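Local coordinates for amino acid adenylation domain-containing protein (Bacillus stratosphericus LAMA 585, PDB 6ULY) that probably activates a branched-chain alpha-keto acid as its acyl adenylate, serving as the adenylation domain of a keto acid-selecting nonribosomal depsipeptide synthetase module, at residues R393-N396 / H397-L401; E400-P403 / E404-G408; K113-H116 / A117-L121; P271-A274 / F275-N279. All coordinates share one frame; numbering follows the deposited sequence.

Contacts 1 and 2 run in series from the end of strand 391-395 through the loop to the start of strand 408-413, its neighbour in an antiparallel sheet. They share Glu400 and Leu401, and their centres lie 7 Å apart. Contact 2 is a surface contact of ring packing and a water bridge, whereas contact 1, partly buried, turns the chain with a bonded asparagine. Contacts 3 and 4 are buried contacts along helices 109-120 and 272-279, with centres 32 Å apart. Their backbone bonding is alike but their side chains differ: histidines and a lysine gather sulfate in contact 3, while contact 4 sets methionine against phenylalanine. The second subunit touches contacts 1, 2 and 3.

Contact 1. Residues R393-N396 / H397-L401; sequences RIVN and HQHEL. With SO4 (sulfate ion), chain K.
Arg393 meets Leu401, where the chain returns, through its aliphatic root: its CB lies 4.0 Å from Leu401 CD1, while NE donates to Gln411 OE1 and the guanidinium, with His399 O over one face, makes a cation-pi contact with Trp437. Ile394 adds its carbonyl, against which the same Leu401 methyl rests. At Val395 the chain folds back: CA-H points at Glu400 O (3.1 Å, 130° at the hydrogen), and CB and both methyls pack on the His399 and Glu400 backbone. Asn396 N donates to Glu400 O at 3.0 Å, and Asn396 O receives His399 N at 2.8 Å, closing a type I beta turn. With CG between backbone N and carbonyl carbon (chi1 64°), the amide swings inward: OD1 takes a fairly straight bond from Glu400 N at 3.0 Å, the donor above the carbonyl plane, and a weak one from Gln398 N. ND2 reaches Glu400 OE1 only weakly. His399, the last turn residue, gives NE2 to O3 and O1 of a sulfate, probably from the crystallisation liquor, also bound by Arg409 and by Lys112 of the second subunit. Asn396 OD1 thus holds two backbone N-H groups, one firmly and one weakly, which should limit the amide's rotation.

Contact 2. Residues E400-P403 / E404-G408; sequences ELLP and EDHIG
The pyrrolidine of Pro403 lies over one face of the His406 imidazole, crossing it at a slant. Pro403 CD stands 4.0 Å from the ring centroid and 22° off its normal, a CH-pi contact displaced toward the rim. Pro403 CG lies over the CD2-NE2 side of the ring, 3.6 Å from His406 CD2. The imidazole can meet the proline because its CG is anti to the carbonyl carbon (chi1 -81°) and the ring is turned broadside by chi2. His406 CB also rests against the proline carbonyl, 3.4 Å from Pro403 O. Leu402 approaches differently: its CD1 packs on the backbone ahead, 3.8 Å from Gly408 CA and 3.9 Å from Ile407 O, while CD2 lies obliquely to the His406 ring. Glu404 and Asp405, at the bend, send their carboxylates outside the two segments, to the backbone N-H groups of Glu448 and Gly449 and to the His447 ring respectively. No direct hydrogen bond joins the segments. Instead a water donates to Pro403 O at 2.8 Å and accepts from His406 N at 3.0 Å. The chemistry is therefore indirect: the water satisfies two backbone groups that do not pair with each other, while proline-histidine packing closes the bend.

Contact 3. Residues K113-H116 / A117-L121; sequences KLHH and AWKLL. With SO4 (sulfate ion), chain M; SO4 (sulfate ion), chain J.
The His115 imidazole has sulfate at two edges, near its plane, while Trp118 CE3 and Lys119 CD approach it obliquely. Its CG is anti to the backbone N (chi1 177°), which carries the ring along the helix toward the residues three and four places on. His115 ND1 donates to O4 of the chain M sulfate at 3.0 Å, and His115 NE2 to O3 of the chain J sulfate at 3.3 Å, so one ring links two anions. Trp118 meets His115 at a slant, the six-membered ring's centroid 5.7 Å from that of the imidazole and the planes at 48°; Trp143 lies against both rings. The His116 ring receives sulfate at its edge: ND1 donates to O1 of chain M at 2.9 Å, while NE2 binds Glu426 of the second subunit. Lys119, fully extended, passes alongside the sulfates and gives NZ to O2 of the chain J ion at 3.1 Å. Two bonds therefore grip each anion from this helix alone, and the cluster would probably favour protonated imidazoles, both nitrogens of His115 and of His116 being engaged.

Beneath the side chains runs regular alpha-helical bonding, from Ala117 N to Lys113 O through to Leu120 N, which donates to His116 O at 2.8 Å. Leu114 and Ala117 pack on Phe72 of strand 70-74. The arrangement is that of an alpha helix packed on the beta sheet of an adenylate-forming domain on one side and facing the second subunit on another, its i to i+4 side chains gathering sulfates probably taken from the crystallisation liquor.

Contact 4. Residues P271-A274 / F275-N279; sequences PNFA and FAMIN
Helix 272-279, which Pro271 precedes, carries a Met-aromatic contact on one flank: Met277 SD lies at the edge of the Phe273 ring, 4.8 Å from its centroid and 89° off the ring normal, hence in the ring plane. The two side chains run side by side in the same direction. Phe273 takes the rotamer with CG between backbone N and carbonyl carbon (chi1 76°), which turns its CD2-CE2 edge toward the sulfur. The thioether chain is extended at chi2 and bent about the CG-SD bond, which turns CE aside, and Met277 CG grazes Phe273 O at 3.2 Å.

The backbone supplies the hydrogen bonds. Ala276 N donates to Asn272 O at 3.1 Å, Met277 N to Phe273 O at 2.7 Å and Ile278 N to Ala274 O at 3.0 Å, each an i to i+4 alpha-helical link. Asn272 sends its amide to Gln565, near the chain's C-terminal end, and to Asn300.

Side-chain packing completes the contact and joins the helix to its surroundings. Phe273 and Ala276 rest on helix 560-570, Met277 and Ala274 on Phe249, and the Phe275 ring meets Phe313 and Trp256 edge-to-face. The side chain of Pro271 is about 7 Å from the bound keto acyl adenylate, so the helix begins close to the adenylate pocket. A carbonyl oxygen also lies in a ring plane: Pro271 O is at the edge of the Phe275 ring, 3.4 Å from Phe275 CD1.

Contact 1. Residues R393-N396 / H397-L401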
loop_
_atom_site.group_PDB
_atom_site.type_symbol
_atom_site.label_atom_id
_atom_site.label_comp_id
_atom_site.label_asym_id
_atom_site.label_seq_id
_atom_site.Cartn_x
_atom_site.Cartn_y
_atom_site.Cartn_z
ATOM N N ARG A 393 -22.263 9.352 6.362
ATOM C CA ARG A 393 -21.873 10.632 6.929
ATOM C C ARG A 393 -20.574 11.081 6.280
ATOM O O ARG A 393 -19.818 10.281 5.723
ATOM C CB ARG A 393 -21.730 10.569 8.460
ATOM C CG ARG A 393 -20.485 9.851 8.964
ATOM C CD ARG A 393 -20.324 10.033 10.473
ATOM N NE ARG A 393 -19.098 9.423 10.979
ATOM C CZ ARG A 393 -18.728 9.431 12.258
ATOM N NH1 ARG A 393 -19.491 10.013 13.175
ATOM N NH2 ARG A 393 -17.593 8.851 12.621
ATOM N N ILE A 394 -20.341 12.388 6.346
ATOM C CA ILE A 394 -19.141 13.023 5.823
ATOM C C ILE A 394 -18.424 13.682 6.995
ATOM O O ILE A 394 -19.033 14.466 7.732
ATOM C CB ILE A 394 -19.481 14.061 4.737
ATOM C CG1 ILE A 394 -20.466 13.482 3.712
ATOM C CG2 ILE A 394 -18.214 14.560 4.069
ATOM C CD1 ILE A 394 -19.908 12.360 2.850
ATOM N N VAL A 395 -17.138 13.365 7.170
ATOM C CA VAL A 395 -16.354 13.859 8.295
ATOM C C VAL A 395 -15.068 14.495 7.783
ATOM O O VAL A 395 -14.634 14.259 6.654
ATOM C CB VAL A 395 -16.024 12.743 9.310
ATOM C CG1 VAL A 395 -17.297 12.174 9.904
ATOM C CG2 VAL A 395 -15.199 11.645 8.650
ATOM N N ASN A 396 -14.446 15.299 8.647
ATOM C CA ASN A 396 -13.254 16.045 8.280
ATOM C C ASN A 396 -11.997 15.307 8.744
ATOM O O ASN A 396 -12.046 14.148 9.170
ATOM C CB ASN A 396 -13.319 17.468 8.851
ATOM C CG ASN A 396 -13.315 17.501 10.372
ATOM O OD1 ASN A 396 -12.982 16.520 11.038
ATOM N ND2 ASN A 396 -13.689 18.647 10.927
ATOM N N HIS A 397 -10.856 15.999 8.667
ATOM C CA HIS A 397 -9.569 15.392 8.999
ATOM C C HIS A 397 -9.601 14.708 10.362
ATOM O O HIS A 397 -9.012 13.636 10.540
ATOM C CB HIS A 397 -8.477 16.466 8.964
ATOM C CG HIS A 397 -7.117 15.948 8.611
ATOM N ND1 HIS A 397 -5.956 16.568 9.021
ATOM C CD2 HIS A 397 -6.731 14.879 7.874
ATOM C CE1 HIS A 397 -4.914 15.900 8.559
ATOM N NE2 HIS A 397 -5.357 14.870 7.861
ATOM N N GLN A 398 -10.283 15.310 11.337
ATOM C CA GLN A 398 -10.356 14.771 12.688
ATOM C C GLN A 398 -11.582 13.896 12.911
ATOM O O GLN A 398 -11.950 13.644 14.065
ATOM C CB GLN A 398 -10.343 15.907 13.714
ATOM C CG GLN A 398 -9.033 16.663 13.785
ATOM C CD GLN A 398 -8.962 17.567 14.996
ATOM O OE1 GLN A 398 -9.840 17.532 15.860
ATOM N NE2 GLN A 398 -7.916 18.383 15.067
ATOM N N HIS A 399 -12.220 13.429 11.839
ATOM C CA HIS A 399 -13.378 12.544 11.936
ATOM C C HIS A 399 -14.540 13.211 12.667
ATOM O O HIS A 399 -15.366 12.540 13.293
ATOM C CB HIS A 399 -13.001 11.222 12.610
ATOM C CG HIS A 399 -12.069 10.379 11.796
ATOM N ND1 HIS A 399 -11.602 9.156 12.228
ATOM C CD2 HIS A 399 -11.522 10.581 10.574
ATOM C CE1 HIS A 399 -10.807 8.641 11.306
ATOM N NE2 HIS A 399 -10.743 9.486 10.292
ATOM N N GLU A 400 -14.614 14.537 12.583
ATOM C CA GLU A 400 -15.750 15.287 13.100
ATOM C C GLU A 400 -16.805 15.450 12.014
ATOM O O GLU A 400 -16.483 15.694 10.846
ATOM C CB GLU A 400 -15.303 16.661 13.602
ATOM C CG GLU A 400 -14.434 16.614 14.852
ATOM C CD GLU A 400 -13.813 17.959 15.190
ATOM O OE1 GLU A 400 -13.719 18.821 14.289
ATOM O OE2 GLU A 400 -13.417 18.150 16.360
ATOM N N LEU A 401 -18.067 15.321 12.408
ATOM C CA LEU A 401 -19.171 15.471 11.470
ATOM C C LEU A 401 -19.105 16.833 10.789
ATOM O O LEU A 401 -18.855 17.853 11.435
ATOM C CB LEU A 401 -20.496 15.305 12.210
ATOM C CG LEU A 401 -21.777 15.268 11.381
ATOM C CD1 LEU A 401 -21.777 14.099 10.390
ATOM C CD2 LEU A 401 -22.973 15.182 12.314
HETATM S S SO4 K . -8.108 9.134 7.607
HETATM O O1 SO4 K . -8.241 8.134 8.655
HETATM O O2 SO4 K . -6.998 10.006 7.894
HETATM O O3 SO4 K . -9.308 9.926 7.501
HETATM O O4 SO4 K . -7.879 8.465 6.361
#

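Contact 2. Residues E400-P403 / E404-G408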
loop_
_atom_site.group_PDB
_atom_site.type_symbol
_atom_site.label_atom_id
_atom_site.label_comp_id
_atom_site.label_asym_id
_atom_site.label_seq_id
_atom_site.Cartn_x
_atom_site.Cartn_y
_atom_site.Cartn_z
ATOM N N GLU A 400 -14.614 14.537 12.583
ATOM C CA GLU A 400 -15.750 15.287 13.100
ATOM C C GLU A 400 -16.805 15.450 12.014
ATOM O O GLU A 400 -16.483 15.694 10.846
ATOM C CB GLU A 400 -15.303 16.661 13.602
ATOM C CG GLU A 400 -14.434 16.614 14.852
ATOM C CD GLU A 400 -13.813 17.959 15.190
ATOM O OE1 GLU A 400 -13.719 18.821 14.289
ATOM O OE2 GLU A 400 -13.417 18.150 16.360
ATOM N N LEU A 401 -18.067 15.321 12.408
ATOM C CA LEU A 401 -19.171 15.471 11.470
ATOM C C LEU A 401 -19.105 16.833 10.789
ATOM O O LEU A 401 -18.855 17.853 11.435
ATOM C CB LEU A 401 -20.496 15.305 12.210
ATOM C CG LEU A 401 -21.777 15.268 11.381
ATOM C CD1 LEU A 401 -21.777 14.099 10.390
ATOM C CD2 LEU A 401 -22.973 15.182 12.314
ATOM N N LEU A 402 -19.306 16.844 9.478
ATOM C CA LEU A 402 -19.364 18.081 8.715
ATOM C C LEU A 402 -20.804 18.414 8.366
ATOM O O LEU A 402 -21.703 17.581 8.508
ATOM C CB LEU A 402 -18.535 17.962 7.434
ATOM C CG LEU A 402 -17.024 18.155 7.543
ATOM C CD1 LEU A 402 -16.345 17.625 6.288
ATOM C CD2 LEU A 402 -16.670 19.615 7.752
ATOM N N PRO A 403 -21.070 19.634 7.909
ATOM C CA PRO A 403 -22.403 19.954 7.394
ATOM C C PRO A 403 -22.532 19.519 5.940
ATOM O O PRO A 403 -21.563 19.137 5.285
ATOM C CB PRO A 403 -22.494 21.481 7.529
ATOM C CG PRO A 403 -21.115 21.957 7.958
ATOM C CD PRO A 403 -20.170 20.798 7.841
ATOM N N GLU A 404 -23.763 19.576 5.443
ATOM C CA GLU A 404 -23.987 19.281 4.037
ATOM C C GLU A 404 -23.254 20.306 3.175
ATOM O O GLU A 404 -22.906 21.401 3.623
ATOM C CB GLU A 404 -25.482 19.270 3.717
ATOM C CG GLU A 404 -26.237 18.077 4.291
ATOM C CD GLU A 404 -27.495 17.744 3.498
ATOM O OE1 GLU A 404 -27.995 18.632 2.775
ATOM O OE2 GLU A 404 -27.982 16.594 3.588
ATOM N N ASP A 405 -22.996 19.922 1.924
ATOM C CA ASP A 405 -22.290 20.776 0.965
ATOM C C ASP A 405 -20.865 21.088 1.423
ATOM O O ASP A 405 -20.334 22.170 1.155
ATOM C CB ASP A 405 -23.066 22.073 0.705
ATOM C CG ASP A 405 -24.416 21.828 0.052
ATOM O OD1 ASP A 405 -24.492 20.986 -0.868
ATOM O OD2 ASP A 405 -25.404 22.478 0.462
ATOM N N HIS A 406 -20.236 20.138 2.116
ATOM C CA HIS A 406 -18.843 20.242 2.536
ATOM C C HIS A 406 -18.139 18.949 2.155
ATOM O O HIS A 406 -18.537 17.870 2.606
ATOM C CB HIS A 406 -18.724 20.481 4.045
ATOM C CG HIS A 406 -18.918 21.907 4.457
ATOM N ND1 HIS A 406 -17.868 22.728 4.815
ATOM C CD2 HIS A 406 -20.040 22.656 4.586
ATOM C CE1 HIS A 406 -18.335 23.921 5.137
ATOM N NE2 HIS A 406 -19.649 23.904 5.006
ATOM N N ILE A 407 -17.097 19.055 1.331
ATOM C CA ILE A 407 -16.355 17.872 0.918
ATOM C C ILE A 407 -15.575 17.320 2.101
ATOM O O ILE A 407 -14.792 18.034 2.737
ATOM C CB ILE A 407 -15.420 18.201 -0.255
ATOM C CG1 ILE A 407 -16.245 18.515 -1.510
ATOM C CG2 ILE A 407 -14.466 17.032 -0.504
ATOM C CD1 ILE A 407 -15.423 18.948 -2.706
ATOM N N GLY A 408 -15.783 16.041 2.397
ATOM C CA GLY A 408 -15.062 15.378 3.464
ATOM C C GLY A 408 -14.940 13.888 3.224
ATOM O O GLY A 408 -15.154 13.413 2.104
HETATM O O HOH W 1 -21.255 17.455 3.087
#

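Contact 3. Residues K113-H116 / A117-L121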
loop_
_atom_site.group_PDB
_atom_site.type_symbol
_atom_site.label_atom_id
_atom_site.label_comp_id
_atom_site.label_asym_id
_atom_site.label_seq_id
_atom_site.Cartn_x
_atom_site.Cartn_y
_atom_site.Cartn_z
ATOM N N LYS A 113 -0.749 -11.807 -7.191
ATOM C CA LYS A 113 -1.877 -11.560 -6.301
ATOM C C LYS A 113 -2.654 -12.842 -6.016
ATOM O O LYS A 113 -3.069 -13.080 -4.875
ATOM C CB LYS A 113 -2.793 -10.496 -6.909
ATOM C CG LYS A 113 -2.083 -9.176 -7.201
ATOM C CD LYS A 113 -3.043 -8.103 -7.693
ATOM C CE LYS A 113 -2.334 -6.767 -7.848
ATOM N NZ LYS A 113 -3.289 -5.636 -8.022
ATOM N N LEU A 114 -2.864 -13.679 -7.036
ATOM C CA LEU A 114 -3.542 -14.951 -6.806
ATOM C C LEU A 114 -2.777 -15.796 -5.797
ATOM O O LEU A 114 -3.376 -16.407 -4.904
ATOM C CB LEU A 114 -3.714 -15.715 -8.123
ATOM C CG LEU A 114 -4.610 -15.053 -9.170
ATOM C CD1 LEU A 114 -4.574 -15.829 -10.479
ATOM C CD2 LEU A 114 -6.039 -14.926 -8.658
ATOM N N HIS A 115 -1.448 -15.838 -5.920
ATOM C CA HIS A 115 -0.646 -16.620 -4.987
ATOM C C HIS A 115 -0.814 -16.115 -3.559
ATOM O O HIS A 115 -0.885 -16.911 -2.615
ATOM C CB HIS A 115 0.828 -16.574 -5.385
ATOM C CG HIS A 115 1.729 -17.296 -4.432
ATOM N ND1 HIS A 115 2.247 -16.703 -3.300
ATOM C CD2 HIS A 115 2.197 -18.567 -4.439
ATOM C CE1 HIS A 115 2.999 -17.576 -2.653
ATOM N NE2 HIS A 115 2.985 -18.715 -3.323
ATOM N N HIS A 116 -0.864 -14.795 -3.381
ATOM C CA HIS A 116 -1.020 -14.238 -2.043
ATOM C C HIS A 116 -2.316 -14.721 -1.405
ATOM O O HIS A 116 -2.308 -15.302 -0.313
ATOM C CB HIS A 116 -0.987 -12.710 -2.096
ATOM C CG HIS A 116 -1.313 -12.058 -0.789
ATOM N ND1 HIS A 116 -0.366 -11.828 0.186
ATOM C CD2 HIS A 116 -2.487 -11.603 -0.288
ATOM C CE1 HIS A 116 -0.939 -11.251 1.227
ATOM N NE2 HIS A 116 -2.226 -11.104 0.965
ATOM N N ALA A 117 -3.445 -14.480 -2.076
ATOM C CA ALA A 117 -4.731 -14.921 -1.541
ATOM C C ALA A 117 -4.764 -16.432 -1.363
ATOM O O ALA A 117 -5.269 -16.938 -0.354
ATOM C CB ALA A 117 -5.864 -14.471 -2.461
ATOM N N TRP A 118 -4.239 -17.171 -2.340
ATOM C CA TRP A 118 -4.240 -18.628 -2.249
ATOM C C TRP A 118 -3.499 -19.087 -1.000
ATOM O O TRP A 118 -3.982 -19.950 -0.257
ATOM C CB TRP A 118 -3.615 -19.210 -3.514
ATOM C CG TRP A 118 -3.375 -20.681 -3.490
ATOM C CD1 TRP A 118 -4.298 -21.671 -3.697
ATOM C CD2 TRP A 118 -2.120 -21.339 -3.286
ATOM N NE1 TRP A 118 -3.695 -22.902 -3.617
ATOM C CE2 TRP A 118 -2.358 -22.727 -3.367
ATOM C CE3 TRP A 118 -0.818 -20.890 -3.037
ATOM C CZ2 TRP A 118 -1.345 -23.667 -3.206
ATOM C CZ3 TRP A 118 0.187 -21.827 -2.873
ATOM C CH2 TRP A 118 -0.081 -23.200 -2.961
ATOM N N LYS A 119 -2.326 -18.502 -0.745
ATOM C CA LYS A 119 -1.562 -18.845 0.452
ATOM C C LYS A 119 -2.257 -18.356 1.717
ATOM O O LYS A 119 -2.223 -19.033 2.752
ATOM C CB LYS A 119 -0.153 -18.255 0.352
ATOM C CG LYS A 119 0.772 -18.631 1.495
ATOM C CD LYS A 119 2.201 -18.157 1.230
ATOM C CE LYS A 119 3.137 -18.502 2.386
ATOM N NZ LYS A 119 4.546 -18.061 2.134
ATOM N N LEU A 120 -2.885 -17.180 1.662
ATOM C CA LEU A 120 -3.593 -16.674 2.833
ATOM C C LEU A 120 -4.725 -17.607 3.238
ATOM O O LEU A 120 -5.025 -17.742 4.431
ATOM C CB LEU A 120 -4.136 -15.273 2.553
ATOM C CG LEU A 120 -4.681 -14.519 3.769
ATOM C CD1 LEU A 120 -3.576 -14.313 4.804
ATOM C CD2 LEU A 120 -5.298 -13.187 3.353
ATOM N N LEU A 121 -5.359 -18.257 2.266
ATOM C CA LEU A 121 -6.455 -19.184 2.507
ATOM C C LEU A 121 -5.978 -20.612 2.744
ATOM O O LEU A 121 -6.794 -21.538 2.715
ATOM C CB LEU A 121 -7.426 -19.146 1.326
ATOM C CG LEU A 121 -8.147 -17.809 1.145
ATOM C CD1 LEU A 121 -8.697 -17.667 -0.262
ATOM C CD2 LEU A 121 -9.264 -17.675 2.163
HETATM S S SO4 M . 3.027 -13.948 -0.960
HETATM O O1 SO4 M . 2.142 -13.361 0.004
HETATM O O2 SO4 M . 4.246 -13.195 -1.013
HETATM O O3 SO4 M . 3.321 -15.298 -0.580
HETATM O O4 SO4 M . 2.404 -13.937 -2.252
HETATM S S SO4 J . 4.280 -21.283 -0.604
HETATM O O1 SO4 J . 5.186 -22.248 -0.033
HETATM O O2 SO4 J . 4.759 -19.957 -0.290
HETATM O O3 SO4 J . 4.237 -21.439 -2.038
HETATM O O4 SO4 J . 2.952 -21.494 -0.056
#

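Contact 4. Residues P271-A274 / F275-N279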
loop_
_atom_site.group_PDB
_atom_site.type_symbol
_atom_site.label_atom_id
_atom_site.label_comp_id
_atom_site.label_asym_id
_atom_site.label_seq_id
_atom_site.Cartn_x
_atom_site.Cartn_y
_atom_site.Cartn_z
ATOM N N PRO A 271 -19.740 0.140 -15.344
ATOM C CA PRO A 271 -19.025 1.362 -14.960
ATOM C C PRO A 271 -19.107 2.397 -16.071
ATOM O O PRO A 271 -19.494 2.115 -17.206
ATOM C CB PRO A 271 -17.584 0.892 -14.726
ATOM C CG PRO A 271 -17.688 -0.595 -14.517
ATOM C CD PRO A 271 -18.850 -1.035 -15.358
ATOM N N ASN A 272 -18.716 3.623 -15.726
ATOM C CA ASN A 272 -18.895 4.736 -16.653
ATOM C C ASN A 272 -18.157 4.513 -17.971
ATOM O O ASN A 272 -18.574 5.043 -19.007
ATOM C CB ASN A 272 -18.428 6.035 -15.999
ATOM C CG ASN A 272 -18.822 7.260 -16.795
ATOM O OD1 ASN A 272 -19.985 7.669 -16.789
ATOM N ND2 ASN A 272 -17.855 7.854 -17.486
ATOM N N PHE A 273 -17.066 3.738 -17.957
ATOM C CA PHE A 273 -16.277 3.561 -19.174
ATOM C C PHE A 273 -17.089 2.874 -20.264
ATOM O O PHE A 273 -16.936 3.183 -21.453
ATOM C CB PHE A 273 -15.000 2.764 -18.876
ATOM C CG PHE A 273 -15.224 1.281 -18.705
ATOM C CD1 PHE A 273 -15.319 0.726 -17.443
ATOM C CD2 PHE A 273 -15.322 0.441 -19.805
ATOM C CE1 PHE A 273 -15.524 -0.632 -17.280
ATOM C CE2 PHE A 273 -15.529 -0.915 -19.646
ATOM C CZ PHE A 273 -15.631 -1.451 -18.380
ATOM N N ALA A 274 -17.951 1.928 -19.883
ATOM C CA ALA A 274 -18.749 1.223 -20.878
ATOM C C ALA A 274 -19.690 2.180 -21.594
ATOM O O ALA A 274 -19.880 2.083 -22.812
ATOM C CB ALA A 274 -19.531 0.089 -20.219
ATOM N N PHE A 275 -20.285 3.120 -20.855
ATOM C CA PHE A 275 -21.126 4.126 -21.490
ATOM C C PHE A 275 -20.312 4.973 -22.456
ATOM O O PHE A 275 -20.775 5.295 -23.558
ATOM C CB PHE A 275 -21.788 5.008 -20.434
ATOM C CG PHE A 275 -22.742 4.267 -19.535
ATOM C CD1 PHE A 275 -22.271 3.517 -18.468
ATOM C CD2 PHE A 275 -24.111 4.328 -19.750
ATOM C CE1 PHE A 275 -23.143 2.836 -17.642
ATOM C CE2 PHE A 275 -24.988 3.648 -18.924
ATOM C CZ PHE A 275 -24.503 2.903 -17.867
ATOM N N ALA A 276 -19.090 5.333 -22.066
ATOM C CA ALA A 276 -18.234 6.105 -22.960
ATOM C C ALA A 276 -17.822 5.282 -24.173
ATOM O O ALA A 276 -17.712 5.817 -25.282
ATOM C CB ALA A 276 -17.004 6.601 -22.205
ATOM N N MET A 277 -17.586 3.980 -23.985
ATOM C CA MET A 277 -17.238 3.128 -25.116
ATOM C C MET A 277 -18.362 3.108 -26.145
ATOM O O MET A 277 -18.110 3.211 -27.351
ATOM C CB MET A 277 -16.926 1.709 -24.636
ATOM C CG MET A 277 -15.602 1.566 -23.911
ATOM S SD MET A 277 -15.261 -0.127 -23.372
ATOM C CE MET A 277 -14.775 -0.891 -24.914
ATOM N N ILE A 278 -19.610 2.983 -25.688
ATOM C CA ILE A 278 -20.746 3.000 -26.606
ATOM C C ILE A 278 -20.820 4.336 -27.335
ATOM O O ILE A 278 -21.085 4.388 -28.543
ATOM C CB ILE A 278 -22.051 2.693 -25.847
ATOM C CG1 ILE A 278 -22.025 1.269 -25.284
ATOM C CG2 ILE A 278 -23.260 2.877 -26.755
ATOM C CD1 ILE A 278 -22.247 0.188 -26.325
ATOM N N ASN A 279 -20.583 5.438 -26.618
ATOM C CA ASN A 279 -20.621 6.752 -27.252
ATOM C C ASN A 279 -19.590 6.871 -28.369
ATOM O O ASN A 279 -19.776 7.662 -29.301
ATOM C CB ASN A 279 -20.395 7.849 -26.212
ATOM C CG ASN A 279 -21.546 7.965 -25.233
ATOM O OD1 ASN A 279 -22.643 7.472 -25.490
ATOM N ND2 ASN A 279 -21.304 8.625 -24.108
#